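Local coordinates for protein nadb-ler3 (Gallus gallus, PDB 3WXB) that catalyses the NAD(P)H-dependent reduction of carbonyl compounds as a short-chain dehydrogenase/reductase with a Rossmann fold, at residues A96-V101 / Q149-M154; G109-I114 / K156-E161; S178-S183 / A225-W230; G229-D234 / S243-D248. All blocks are in the same frame, centred on the assembly; numbering follows the deposited sequence.

Interaction 1. Residues A96-V101 / Q149-M154; sequences AAAASV and QAFLPM
The phenyl ring of Phe151 takes Ala98 on one face and Val101 at its edge. The methyl of Ala98 makes a CH-pi contact, with CB 4.2 Å from the centroid of the Phe151 ring and 17° off the normal, displaced toward the rim where CZ lies. At the edge, Val101 CB stands near the ring plane, 3.7 Å from Phe151 CE1, and the two side chains cross at about a right angle. Phe151 reaches this position with CG anti to its carbonyl carbon (chi1 -75°), which turns the ring toward helix 91-105. Next to the ring two alanine methyls meet: Ala98 CB is 3.9 Å from Ala150 CB, and the CA atoms of the pair are 6.1 Å apart. Met154 fills the next turn; its chain bends at chi3, bringing CE to 3.8 Å from Ala98 O. The evidence is thus of apolar packing between two segments whose axes run nearly parallel, 9.4 Å apart at an angle of 15°. Helices 91-105 and 130-160 lie side by side against the parallel sheet: Val101 and Phe151 both touch Leu30 of strand 28-31, and Ala97 and Val101 rest on Val84 of strand 81-85.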
# COMPACT_ATOMS: atom_id res chain seq x y z
N ALA A 96 -22.74 4.42 -10.88
CA ALA A 96 -24.10 3.95 -11.15
C ALA A 96 -24.62 3.11 -9.97
O ALA A 96 -25.80 3.18 -9.62
CB ALA A 96 -24.14 3.18 -12.46
N ALA A 97 -23.75 2.32 -9.35
CA ALA A 97 -24.12 1.51 -8.20
C ALA A 97 -24.54 2.39 -7.01
O ALA A 97 -25.59 2.15 -6.40
CB ALA A 97 -22.97 0.53 -7.78
N ALA A 98 -23.79 3.46 -6.75
CA ALA A 98 -24.11 4.35 -5.63
C ALA A 98 -25.48 5.01 -5.88
O ALA A 98 -26.33 5.09 -4.98
CB ALA A 98 -23.02 5.44 -5.43
N ALA A 99 -25.66 5.53 -7.10
CA ALA A 99 -26.90 6.20 -7.52
C ALA A 99 -28.10 5.28 -7.38
O ALA A 99 -29.17 5.71 -6.94
CB ALA A 99 -26.77 6.70 -9.00
N SER A 100 -27.91 4.02 -7.73
CA SER A 100 -28.95 2.98 -7.62
C SER A 100 -29.29 2.64 -6.17
O SER A 100 -30.48 2.60 -5.76
CB SER A 100 -28.51 1.73 -8.43
OG SER A 100 -29.42 0.63 -8.29
N VAL A 101 -28.26 2.42 -5.36
CA VAL A 101 -28.45 2.13 -3.93
C VAL A 101 -29.13 3.30 -3.22
O VAL A 101 -30.03 3.09 -2.44
CB VAL A 101 -27.06 1.77 -3.26
CG1 VAL A 101 -27.23 1.64 -1.77
CG2 VAL A 101 -26.49 0.41 -3.86
N GLN A 149 -15.76 6.95 -1.21
CA GLN A 149 -16.12 8.32 -1.61
C GLN A 149 -17.57 8.34 -2.13
O GLN A 149 -18.34 9.24 -1.79
CB GLN A 149 -15.23 8.86 -2.73
CG GLN A 149 -13.87 9.36 -2.31
CD GLN A 149 -12.96 9.58 -3.53
OE1 GLN A 149 -13.22 9.07 -4.61
NE2 GLN A 149 -11.86 10.31 -3.34
N ALA A 150 -17.94 7.37 -2.96
CA ALA A 150 -19.25 7.39 -3.59
C ALA A 150 -20.38 7.09 -2.58
O ALA A 150 -21.51 7.61 -2.71
CB ALA A 150 -19.29 6.41 -4.78
N PHE A 151 -20.09 6.29 -1.55
CA PHE A 151 -21.09 6.00 -0.55
C PHE A 151 -21.04 7.00 0.64
O PHE A 151 -21.90 6.96 1.54
CB PHE A 151 -21.05 4.51 -0.14
CG PHE A 151 -21.65 3.63 -1.17
CD1 PHE A 151 -23.04 3.49 -1.27
CD2 PHE A 151 -20.85 3.02 -2.14
CE1 PHE A 151 -23.62 2.68 -2.26
CE2 PHE A 151 -21.40 2.24 -3.13
CZ PHE A 151 -22.78 2.07 -3.21
N LEU A 152 -20.06 7.90 0.64
CA LEU A 152 -19.89 8.84 1.77
C LEU A 152 -21.19 9.60 2.17
O LEU A 152 -21.47 9.75 3.37
CB LEU A 152 -18.79 9.86 1.50
CG LEU A 152 -17.84 10.28 2.67
CD1 LEU A 152 -17.43 11.71 2.61
CD2 LEU A 152 -18.29 9.93 4.07
N PRO A 153 -21.96 10.10 1.18
CA PRO A 153 -23.18 10.86 1.52
C PRO A 153 -24.11 10.00 2.34
O PRO A 153 -24.67 10.49 3.31
CB PRO A 153 -23.80 11.15 0.13
CG PRO A 153 -22.56 11.38 -0.75
CD PRO A 153 -21.66 10.20 -0.27
N MET A 154 -24.26 8.74 1.95
CA MET A 154 -25.16 7.82 2.64
C MET A 154 -24.67 7.29 3.99
O MET A 154 -25.47 7.11 4.91
CB MET A 154 -25.50 6.65 1.75
CG MET A 154 -26.39 7.07 0.54
SD MET A 154 -26.34 5.79 -0.71
CE MET A 154 -25.08 6.51 -1.74

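Interaction 2. Residues G109-I114 / K156-E161; sequences GLNLLI and KKAAQE
Gly109 N donates to the carboxylate of Glu161, the one direct hydrogen bond between the two segments. The N to OE2 distance is 2.9 Å, the N-H...O angle is 142°, and the donor arrives on the syn side of OE2, though 29° out of the carboxylate plane. Glu161 presents this oxygen through a chain that is extended beyond CG, with CG anti to the carbonyl carbon (chi1 -78°). A water bridges the same two residues: it donates to Gly109 O at 2.8 Å and to Glu161 OE1, so OE2 is held directly and OE1 only weakly, through the water.

Beside this polar link the backbones come very close. The CA atoms of Gly109 and Ala158 are 4.0 Å apart, and a side chain at Gly109 would run into Ala158 N and the carbonyl carbon of Lys157; the geometry therefore calls for glycine. The methyl of Ala158 points into the turn, its CB 3.2 Å from Leu110 O, while Lys157 lays its CB 3.9 Å from Gly109 CA before the rest of its chain leads away.

Further out, Ser28 OG bonds to both Gly109 O and Asn111 N, tying the turn to the start of strand 28-31. Glu161 also packs against Arg27. Leu112 and Leu113 then join strands 28-31 and 173-177 through backbone bonds. The arrangement belongs to the Rossmann fold: the C-terminal end of helix 130-160 meets the loop that leads into central strand 112-115.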
# COMPACT_ATOMS: atom_id res chain seq x y z
N GLY A 109 -29.95 6.35 5.49
CA GLY A 109 -28.50 6.16 5.39
C GLY A 109 -28.05 4.75 5.08
O GLY A 109 -28.82 3.77 5.16
N LEU A 110 -26.76 4.63 4.75
CA LEU A 110 -26.13 3.31 4.69
C LEU A 110 -25.32 3.16 5.96
O LEU A 110 -24.41 3.95 6.22
CB LEU A 110 -25.20 3.19 3.45
CG LEU A 110 -24.51 1.84 3.25
CD1 LEU A 110 -25.43 0.69 2.93
CD2 LEU A 110 -23.34 1.92 2.19
N ASN A 111 -25.63 2.13 6.73
CA ASN A 111 -24.95 1.91 8.01
C ASN A 111 -23.59 1.25 7.90
O ASN A 111 -22.71 1.52 8.70
CB ASN A 111 -25.82 1.08 8.94
CG ASN A 111 -27.13 1.79 9.30
OD1 ASN A 111 -27.17 2.78 10.05
ND2 ASN A 111 -28.18 1.31 8.73
N LEU A 112 -23.41 0.38 6.91
CA LEU A 112 -22.25 -0.50 6.91
C LEU A 112 -21.80 -0.75 5.46
O LEU A 112 -22.64 -1.17 4.60
CB LEU A 112 -22.65 -1.86 7.46
CG LEU A 112 -21.80 -2.53 8.51
CD1 LEU A 112 -21.93 -4.03 8.57
CD2 LEU A 112 -20.32 -1.98 8.69
N LEU A 113 -20.53 -0.47 5.16
CA LEU A 113 -20.03 -0.69 3.78
C LEU A 113 -18.91 -1.65 3.96
O LEU A 113 -17.98 -1.33 4.72
CB LEU A 113 -19.46 0.60 3.17
CG LEU A 113 -18.59 0.41 1.89
CD1 LEU A 113 -19.49 -0.21 0.79
CD2 LEU A 113 -18.14 1.82 1.45
N ILE A 114 -18.99 -2.82 3.34
CA ILE A 114 -17.94 -3.81 3.44
C ILE A 114 -17.22 -3.95 2.08
O ILE A 114 -17.78 -4.56 1.13
CB ILE A 114 -18.47 -5.17 3.88
CG1 ILE A 114 -19.22 -5.02 5.25
CG2 ILE A 114 -17.33 -6.19 4.02
CD1 ILE A 114 -19.88 -6.34 5.78
N LYS A 156 -22.71 9.18 5.89
CA LYS A 156 -22.87 10.38 6.69
C LYS A 156 -24.30 10.56 7.12
O LYS A 156 -24.54 11.08 8.20
CB LYS A 156 -22.51 11.60 5.88
CG LYS A 156 -21.02 11.87 5.73
CD LYS A 156 -20.91 13.21 4.96
CE LYS A 156 -19.47 13.52 4.64
NZ LYS A 156 -19.45 14.80 3.87
N LYS A 157 -25.24 10.23 6.23
CA LYS A 157 -26.66 10.25 6.58
C LYS A 157 -26.98 9.26 7.70
O LYS A 157 -27.73 9.61 8.67
CB LYS A 157 -27.59 9.99 5.35
CG LYS A 157 -29.13 10.21 5.70
CD LYS A 157 -29.60 11.65 5.30
CE LYS A 157 -30.22 11.70 3.82
NZ LYS A 157 -29.39 11.07 2.66
N ALA A 158 -26.39 8.06 7.63
CA ALA A 158 -26.55 7.11 8.73
C ALA A 158 -25.99 7.63 10.08
O ALA A 158 -26.58 7.36 11.13
CB ALA A 158 -25.98 5.71 8.40
N ALA A 159 -24.86 8.33 10.02
CA ALA A 159 -24.21 8.90 11.20
C ALA A 159 -25.12 9.98 11.79
O ALA A 159 -25.31 10.04 12.98
CB ALA A 159 -22.86 9.53 10.83
N GLN A 160 -25.68 10.81 10.92
CA GLN A 160 -26.60 11.86 11.30
C GLN A 160 -27.90 11.35 11.91
O GLN A 160 -28.54 12.04 12.65
CB GLN A 160 -26.94 12.67 10.08
CG GLN A 160 -25.99 13.71 9.85
CD GLN A 160 -26.00 14.16 8.45
OE1 GLN A 160 -26.89 13.86 7.70
NE2 GLN A 160 -24.99 14.87 8.08
N GLU A 161 -28.27 10.15 11.56
CA GLU A 161 -29.45 9.48 12.10
C GLU A 161 -29.28 9.05 13.55
O GLU A 161 -30.26 8.79 14.21
CB GLU A 161 -29.88 8.26 11.24
CG GLU A 161 -30.63 8.62 9.97
CD GLU A 161 -30.62 7.50 8.90
OE1 GLU A 161 -30.11 6.38 9.13
OE2 GLU A 161 -31.16 7.74 7.79
O HOH W 1 -29.99 3.30 7.69

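Interaction 3. Residues S178-S183 / A225-W230; sequences SSTAGS and ALHPGW. With NDP (NADPH dihydro-nicotinamide-adenine-dinucleotide phosphate), chain C; EDO (1,2-ethanediol), chain D.
Leu226 O accepts the backbone N-H of Ser178 at 2.7 Å, with an N-H...O angle of 153° and the donor tilted 28° from the carbonyl plane. This bond ties the end of one strand to the next, and Thr180, two residues on, covers one face of the His227 imidazole. Its CG2 makes a CH-pi contact, 4.0 Å from the ring centroid, and OG1 sits toward the rim, 3.2 Å from His227 NE2. Gly229 N lies over the centre of the opposite face, 3.4 Å above the plane. For His227, chi1 of 175° sets CG opposite the backbone N and turns one ring face to Thr180. A leucine here removes the flat ring and its nitrogens, and would probably leave the methyl and hydroxyl of Thr180 without the face they pack on.

Ser179 OG accepts from Ala181 N in an ST turn, and also hydrogen-bonds to O2 of an ethanediol, probably from the crystallisation liquor. Ser179, close to Tyr198, which with Lys202 binds NADPH, is consistent with the Ser-Tyr-Lys active site of short-chain dehydrogenases/reductases. Gly229 O is 3.1 Å from NADPH C4N, the carbon that carries the transferable hydride. The contact lies beyond the C-terminal ends of neighbouring parallel strands 173-177 and 222-227; Ser178 OG bonds to Asn206 of helix 196-216, while His227 packs on Phe269 and Asn271 of strand 269-271.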
# COMPACT_ATOMS: atom_id res chain seq x y z
N SER A 178 -8.79 -6.85 4.57
CA SER A 178 -7.40 -6.73 4.23
C SER A 178 -6.77 -8.10 4.47
O SER A 178 -7.49 -9.09 4.44
CB SER A 178 -6.77 -5.65 5.11
OG SER A 178 -5.44 -5.32 4.72
N SER A 179 -5.49 -8.16 4.78
CA SER A 179 -4.81 -9.44 4.95
C SER A 179 -3.53 -9.21 5.72
O SER A 179 -2.85 -8.19 5.52
CB SER A 179 -4.39 -10.04 3.58
OG SER A 179 -3.80 -11.29 3.84
N THR A 180 -3.15 -10.15 6.57
CA THR A 180 -1.84 -10.12 7.22
C THR A 180 -0.74 -10.47 6.21
O THR A 180 0.45 -10.26 6.49
CB THR A 180 -1.72 -11.11 8.44
OG1 THR A 180 -2.21 -12.39 8.07
CG2 THR A 180 -2.53 -10.62 9.64
N ALA A 181 -1.12 -10.93 5.01
CA ALA A 181 -0.12 -10.97 3.90
C ALA A 181 0.33 -9.54 3.60
O ALA A 181 1.45 -9.37 3.15
CB ALA A 181 -0.71 -11.61 2.63
N GLY A 182 -0.53 -8.54 3.89
CA GLY A 182 -0.21 -7.12 3.73
C GLY A 182 0.45 -6.51 4.95
O GLY A 182 0.70 -5.30 5.01
N SER A 183 0.71 -7.34 5.96
CA SER A 183 1.41 -6.86 7.15
C SER A 183 2.92 -6.79 6.85
O SER A 183 3.54 -7.80 6.57
CB SER A 183 1.19 -7.84 8.35
OG SER A 183 2.11 -7.50 9.37
N ALA A 225 -9.81 -2.27 9.39
CA ALA A 225 -9.29 -3.25 8.42
C ALA A 225 -9.38 -4.59 9.12
O ALA A 225 -8.93 -4.67 10.29
CB ALA A 225 -7.79 -2.94 8.13
N LEU A 226 -9.90 -5.63 8.47
CA LEU A 226 -9.95 -6.97 9.05
C LEU A 226 -9.16 -8.01 8.25
O LEU A 226 -9.24 -8.05 7.00
CB LEU A 226 -11.40 -7.49 9.09
CG LEU A 226 -12.42 -6.68 9.90
CD1 LEU A 226 -13.78 -7.35 9.93
CD2 LEU A 226 -11.88 -6.44 11.29
N HIS A 227 -8.43 -8.84 8.94
CA HIS A 227 -7.90 -10.04 8.34
C HIS A 227 -8.86 -11.17 8.63
O HIS A 227 -9.13 -11.43 9.82
CB HIS A 227 -6.53 -10.35 8.97
CG HIS A 227 -5.95 -11.65 8.49
ND1 HIS A 227 -5.77 -11.91 7.14
CD2 HIS A 227 -5.57 -12.76 9.16
CE1 HIS A 227 -5.30 -13.14 7.01
NE2 HIS A 227 -5.16 -13.68 8.21
N PRO A 228 -9.38 -11.86 7.58
CA PRO A 228 -10.44 -12.88 7.68
C PRO A 228 -9.89 -14.21 8.02
O PRO A 228 -10.63 -15.14 8.21
CB PRO A 228 -11.07 -12.87 6.28
CG PRO A 228 -9.91 -12.48 5.40
CD PRO A 228 -9.10 -11.49 6.15
N GLY A 229 -8.58 -14.30 8.13
CA GLY A 229 -7.96 -15.58 8.38
C GLY A 229 -7.51 -16.16 7.02
O GLY A 229 -7.61 -15.50 6.01
N TRP A 230 -6.99 -17.37 7.01
CA TRP A 230 -6.70 -18.06 5.74
C TRP A 230 -7.90 -18.95 5.40
O TRP A 230 -8.05 -20.08 5.94
CB TRP A 230 -5.43 -18.85 5.91
CG TRP A 230 -4.93 -19.55 4.65
CD1 TRP A 230 -5.36 -19.36 3.36
CD2 TRP A 230 -3.88 -20.51 4.58
NE1 TRP A 230 -4.66 -20.16 2.50
CE2 TRP A 230 -3.73 -20.87 3.22
CE3 TRP A 230 -3.04 -21.12 5.53
CZ2 TRP A 230 -2.81 -21.82 2.78
CZ3 TRP A 230 -2.14 -22.05 5.11
CH2 TRP A 230 -2.01 -22.39 3.73
PA NDP C . -12.51 -14.97 -3.98
O1A NDP C . -11.45 -14.99 -5.04
O2A NDP C . -13.06 -16.22 -3.62
O5B NDP C . -13.65 -14.08 -4.35
C5B NDP C . -13.34 -12.80 -4.99
C4B NDP C . -14.60 -12.01 -5.04
O4B NDP C . -14.32 -10.56 -5.42
C3B NDP C . -15.58 -12.51 -6.13
O3B NDP C . -16.93 -12.07 -5.67
C2B NDP C . -15.17 -11.65 -7.34
O2B NDP C . -16.19 -11.54 -8.36
C1B NDP C . -14.97 -10.27 -6.66
N9A NDP C . -14.07 -9.37 -7.57
C8A NDP C . -12.78 -9.51 -7.96
N7A NDP C . -12.46 -8.49 -8.77
C5A NDP C . -13.56 -7.79 -9.00
C6A NDP C . -13.79 -6.69 -9.74
N6A NDP C . -12.79 -6.16 -10.46
N1A NDP C . -15.01 -6.12 -9.74
C2A NDP C . -16.02 -6.63 -8.96
N3A NDP C . -15.77 -7.78 -8.23
C4A NDP C . -14.55 -8.30 -8.23
O3 NDP C . -11.76 -14.20 -2.74
PN NDP C . -12.15 -14.41 -1.19
O1N NDP C . -11.24 -15.41 -0.64
O2N NDP C . -13.61 -14.51 -1.00
O5D NDP C . -11.60 -12.95 -0.69
C5D NDP C . -12.44 -11.82 -0.37
C4D NDP C . -11.56 -10.77 0.34
O4D NDP C . -10.92 -11.38 1.45
C3D NDP C . -10.42 -10.35 -0.63
O3D NDP C . -10.28 -8.95 -0.45
C2D NDP C . -9.22 -11.06 -0.15
O2D NDP C . -8.02 -10.36 -0.45
C1D NDP C . -9.47 -11.13 1.34
N1N NDP C . -8.69 -12.22 1.97
C2N NDP C . -8.88 -13.58 1.67
C3N NDP C . -8.12 -14.56 2.30
C7N NDP C . -8.31 -15.94 2.07
O7N NDP C . -7.58 -16.75 2.64
N7N NDP C . -9.40 -16.31 1.33
C4N NDP C . -7.10 -14.19 3.21
C5N NDP C . -6.87 -12.85 3.53
C6N NDP C . -7.63 -11.85 2.91
P2B NDP C . -16.20 -12.59 -9.64
O1X NDP C . -16.91 -11.70 -10.56
O2X NDP C . -16.87 -13.77 -9.06
O3X NDP C . -14.76 -12.78 -9.97
C1 EDO D . -4.41 -14.98 0.83
O1 EDO D . -3.31 -15.67 0.15
C2 EDO D . -3.89 -14.48 2.18
O2 EDO D . -4.24 -13.07 2.08

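Interaction 4. Residues G229-D234 / S243-D248; sequences GWVKTD and SRVTVD. With NDP (NADPH dihydro-nicotinamide-adenine-dinucleotide phosphate), chain C.
Two backbone bonds form a single beta bridge between Val231 and Val245: Val245 N donates to Trp230 O at 3.1 Å, and Lys232 N donates to Val245 O at 3.0 Å. The second is nearly linear at the acceptor (C=O...N 169°), whereas the first comes from above the carbonyl plane. This bridged loop forms part of the cofactor site of the Rossmann fold. Val231 N grips the carboxamide oxygen of NADPH, O7N, at 2.7 Å, and Thr233 OG1 donates to phosphate oxygen O1N of NADPH at 2.6 Å.

Outside the bridge, the guanidinium of Arg244 lies flat on the Trp230 indole, a cation-pi stack with centres 4.0 Å apart and planes at 19°. Bends at chi2 and chi3 fold the arginine back over the ring, while its NH2 is hydrogen-bonded to the carbonyl oxygens of Gly237 and Leu239. Trp230 NE1 in turn donates to Gly236 O. An alanine in place of Trp230 is likely to leave the Arg244 guanidinium without its stacking surface and Gly236 O without this donor.

Further along the two segments the packing is largely aliphatic. Lys232 crosses Thr246 at a slant, its CE 3.7 Å from Thr246 CB, and reaches Val247, whose CG2 meets Val231 CG1 at 3.8 Å.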
# COMPACT_ATOMS: atom_id res chain seq x y z
N GLY A 229 -8.58 -14.30 8.13
CA GLY A 229 -7.96 -15.58 8.38
C GLY A 229 -7.51 -16.16 7.02
O GLY A 229 -7.61 -15.50 6.01
N TRP A 230 -6.99 -17.37 7.01
CA TRP A 230 -6.70 -18.06 5.74
C TRP A 230 -7.90 -18.95 5.40
O TRP A 230 -8.05 -20.08 5.94
CB TRP A 230 -5.43 -18.85 5.91
CG TRP A 230 -4.93 -19.55 4.65
CD1 TRP A 230 -5.36 -19.36 3.36
CD2 TRP A 230 -3.88 -20.51 4.58
NE1 TRP A 230 -4.66 -20.16 2.50
CE2 TRP A 230 -3.73 -20.87 3.22
CE3 TRP A 230 -3.04 -21.12 5.53
CZ2 TRP A 230 -2.81 -21.82 2.78
CZ3 TRP A 230 -2.14 -22.05 5.11
CH2 TRP A 230 -2.01 -22.39 3.73
N VAL A 231 -8.70 -18.45 4.48
CA VAL A 231 -10.06 -18.91 4.33
C VAL A 231 -10.14 -19.86 3.14
O VAL A 231 -9.51 -19.61 2.13
CB VAL A 231 -11.10 -17.76 4.21
CG1 VAL A 231 -12.56 -18.33 4.41
CG2 VAL A 231 -10.84 -16.55 5.26
N LYS A 232 -10.91 -20.94 3.31
CA LYS A 232 -11.16 -21.95 2.28
C LYS A 232 -12.07 -21.39 1.17
O LYS A 232 -13.29 -21.52 1.22
CB LYS A 232 -11.67 -23.26 2.96
CG LYS A 232 -13.24 -23.63 2.88
CD LYS A 232 -14.33 -22.45 3.07
CE LYS A 232 -15.67 -23.02 3.45
NZ LYS A 232 -15.62 -24.57 3.44
N THR A 233 -11.47 -20.70 0.20
CA THR A 233 -12.20 -20.05 -0.89
C THR A 233 -11.35 -20.32 -2.12
O THR A 233 -10.26 -20.88 -1.99
CB THR A 233 -12.28 -18.53 -0.74
OG1 THR A 233 -10.96 -17.97 -0.93
CG2 THR A 233 -12.91 -18.12 0.64
N ASP A 234 -11.74 -19.82 -3.28
CA ASP A 234 -10.87 -19.94 -4.43
C ASP A 234 -9.61 -19.13 -4.24
O ASP A 234 -8.61 -19.53 -4.75
CB ASP A 234 -11.53 -19.54 -5.73
CG ASP A 234 -12.80 -20.26 -5.97
OD1 ASP A 234 -13.82 -19.59 -6.06
OD2 ASP A 234 -12.78 -21.48 -6.06
N SER A 243 -4.46 -24.31 10.27
CA SER A 243 -4.69 -22.87 10.43
C SER A 243 -5.92 -22.39 9.71
O SER A 243 -6.40 -21.30 9.99
CB SER A 243 -3.53 -22.06 9.88
OG SER A 243 -2.56 -21.93 10.86
N ARG A 244 -6.41 -23.17 8.76
CA ARG A 244 -7.49 -22.70 7.89
C ARG A 244 -8.86 -22.62 8.52
O ARG A 244 -9.26 -23.47 9.31
CB ARG A 244 -7.54 -23.54 6.63
CG ARG A 244 -6.25 -23.35 5.91
CD ARG A 244 -6.45 -22.39 4.79
NE ARG A 244 -6.38 -23.21 3.65
CZ ARG A 244 -6.97 -23.03 2.49
NH1 ARG A 244 -7.75 -21.99 2.24
NH2 ARG A 244 -6.75 -23.96 1.59
N VAL A 245 -9.60 -21.60 8.13
CA VAL A 245 -10.96 -21.51 8.57
C VAL A 245 -11.86 -21.63 7.37
O VAL A 245 -11.42 -21.43 6.22
CB VAL A 245 -11.20 -20.22 9.37
CG1 VAL A 245 -10.37 -20.30 10.65
CG2 VAL A 245 -10.81 -19.00 8.55
N THR A 246 -13.11 -22.01 7.66
CA THR A 246 -14.17 -22.02 6.67
C THR A 246 -14.70 -20.59 6.58
O THR A 246 -14.45 -19.77 7.46
CB THR A 246 -15.33 -23.01 7.11
OG1 THR A 246 -15.88 -22.53 8.34
CG2 THR A 246 -14.79 -24.51 7.31
N VAL A 247 -15.44 -20.30 5.52
CA VAL A 247 -16.10 -19.05 5.30
C VAL A 247 -17.04 -18.78 6.47
O VAL A 247 -17.14 -17.61 6.94
CB VAL A 247 -16.89 -19.11 3.97
CG1 VAL A 247 -17.93 -18.04 3.90
CG2 VAL A 247 -15.92 -19.01 2.76
N ASP A 248 -17.70 -19.83 6.97
CA ASP A 248 -18.66 -19.63 8.07
C ASP A 248 -17.94 -19.19 9.33
O ASP A 248 -18.41 -18.28 10.04
CB ASP A 248 -19.53 -20.87 8.33
CG ASP A 248 -20.63 -21.04 7.27
OD1 ASP A 248 -21.25 -20.03 6.85
OD2 ASP A 248 -20.87 -22.17 6.85
PA NDP C . -12.51 -14.97 -3.98
O1A NDP C . -11.45 -14.99 -5.04
O2A NDP C . -13.06 -16.22 -3.62
O5B NDP C . -13.65 -14.08 -4.35
C5B NDP C . -13.34 -12.80 -4.99
C4B NDP C . -14.60 -12.01 -5.04
O4B NDP C . -14.32 -10.56 -5.42
C3B NDP C . -15.58 -12.51 -6.13
O3B NDP C . -16.93 -12.07 -5.67
C2B NDP C . -15.17 -11.65 -7.34
O2B NDP C . -16.19 -11.54 -8.36
C1B NDP C . -14.97 -10.27 -6.66
N9A NDP C . -14.07 -9.37 -7.57
C8A NDP C . -12.78 -9.51 -7.96
N7A NDP C . -12.46 -8.49 -8.77
C5A NDP C . -13.56 -7.79 -9.00
C6A NDP C . -13.79 -6.69 -9.74
N6A NDP C . -12.79 -6.16 -10.46
N1A NDP C . -15.01 -6.12 -9.74
C2A NDP C . -16.02 -6.63 -8.96
N3A NDP C . -15.77 -7.78 -8.23
C4A NDP C . -14.55 -8.30 -8.23
O3 NDP C . -11.76 -14.20 -2.74
PN NDP C . -12.15 -14.41 -1.19
O1N NDP C . -11.24 -15.41 -0.64
O2N NDP C . -13.61 -14.51 -1.00
O5D NDP C . -11.60 -12.95 -0.69
C5D NDP C . -12.44 -11.82 -0.37
C4D NDP C . -11.56 -10.77 0.34
O4D NDP C . -10.92 -11.38 1.45
C3D NDP C . -10.42 -10.35 -0.63
O3D NDP C . -10.28 -8.95 -0.45
C2D NDP C . -9.22 -11.06 -0.15
O2D NDP C . -8.02 -10.36 -0.45
C1D NDP C . -9.47 -11.13 1.34
N1N NDP C . -8.69 -12.22 1.97
C2N NDP C . -8.88 -13.58 1.67
C3N NDP C . -8.12 -14.56 2.30
C7N NDP C . -8.31 -15.94 2.07
O7N NDP C . -7.58 -16.75 2.64
N7N NDP C . -9.40 -16.31 1.33
C4N NDP C . -7.10 -14.19 3.21
C5N NDP C . -6.87 -12.85 3.53
C6N NDP C . -7.63 -11.85 2.91
P2B NDP C . -16.20 -12.59 -9.64
O1X NDP C . -16.91 -11.70 -10.56
O2X NDP C . -16.87 -13.77 -9.06
O3X NDP C . -14.76 -12.78 -9.97
O HOH W 2 -6.85 -18.75 9.44

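How the interactions relate
The four contacts divide into two pairs on opposite sides of the chain's centre. Interactions 1 and 2, with centres about 11 Å apart, both use helix 130-160 and alternate along the chain; they join directly where Leu110 N lies 2.8 Å from Met154 O, a probable hydrogen bond. Interactions 3 and 4 follow later in the sequence, share Gly229 and Trp230, and have centres about 12 Å apart; both touch NADPH. Interactions 2 and 3 reach the same parallel sheet, yet their centres are about 25 Å apart. The first pair thus packs helices and a strand-entry loop away from the nicotinamide, while the second shapes its pocket.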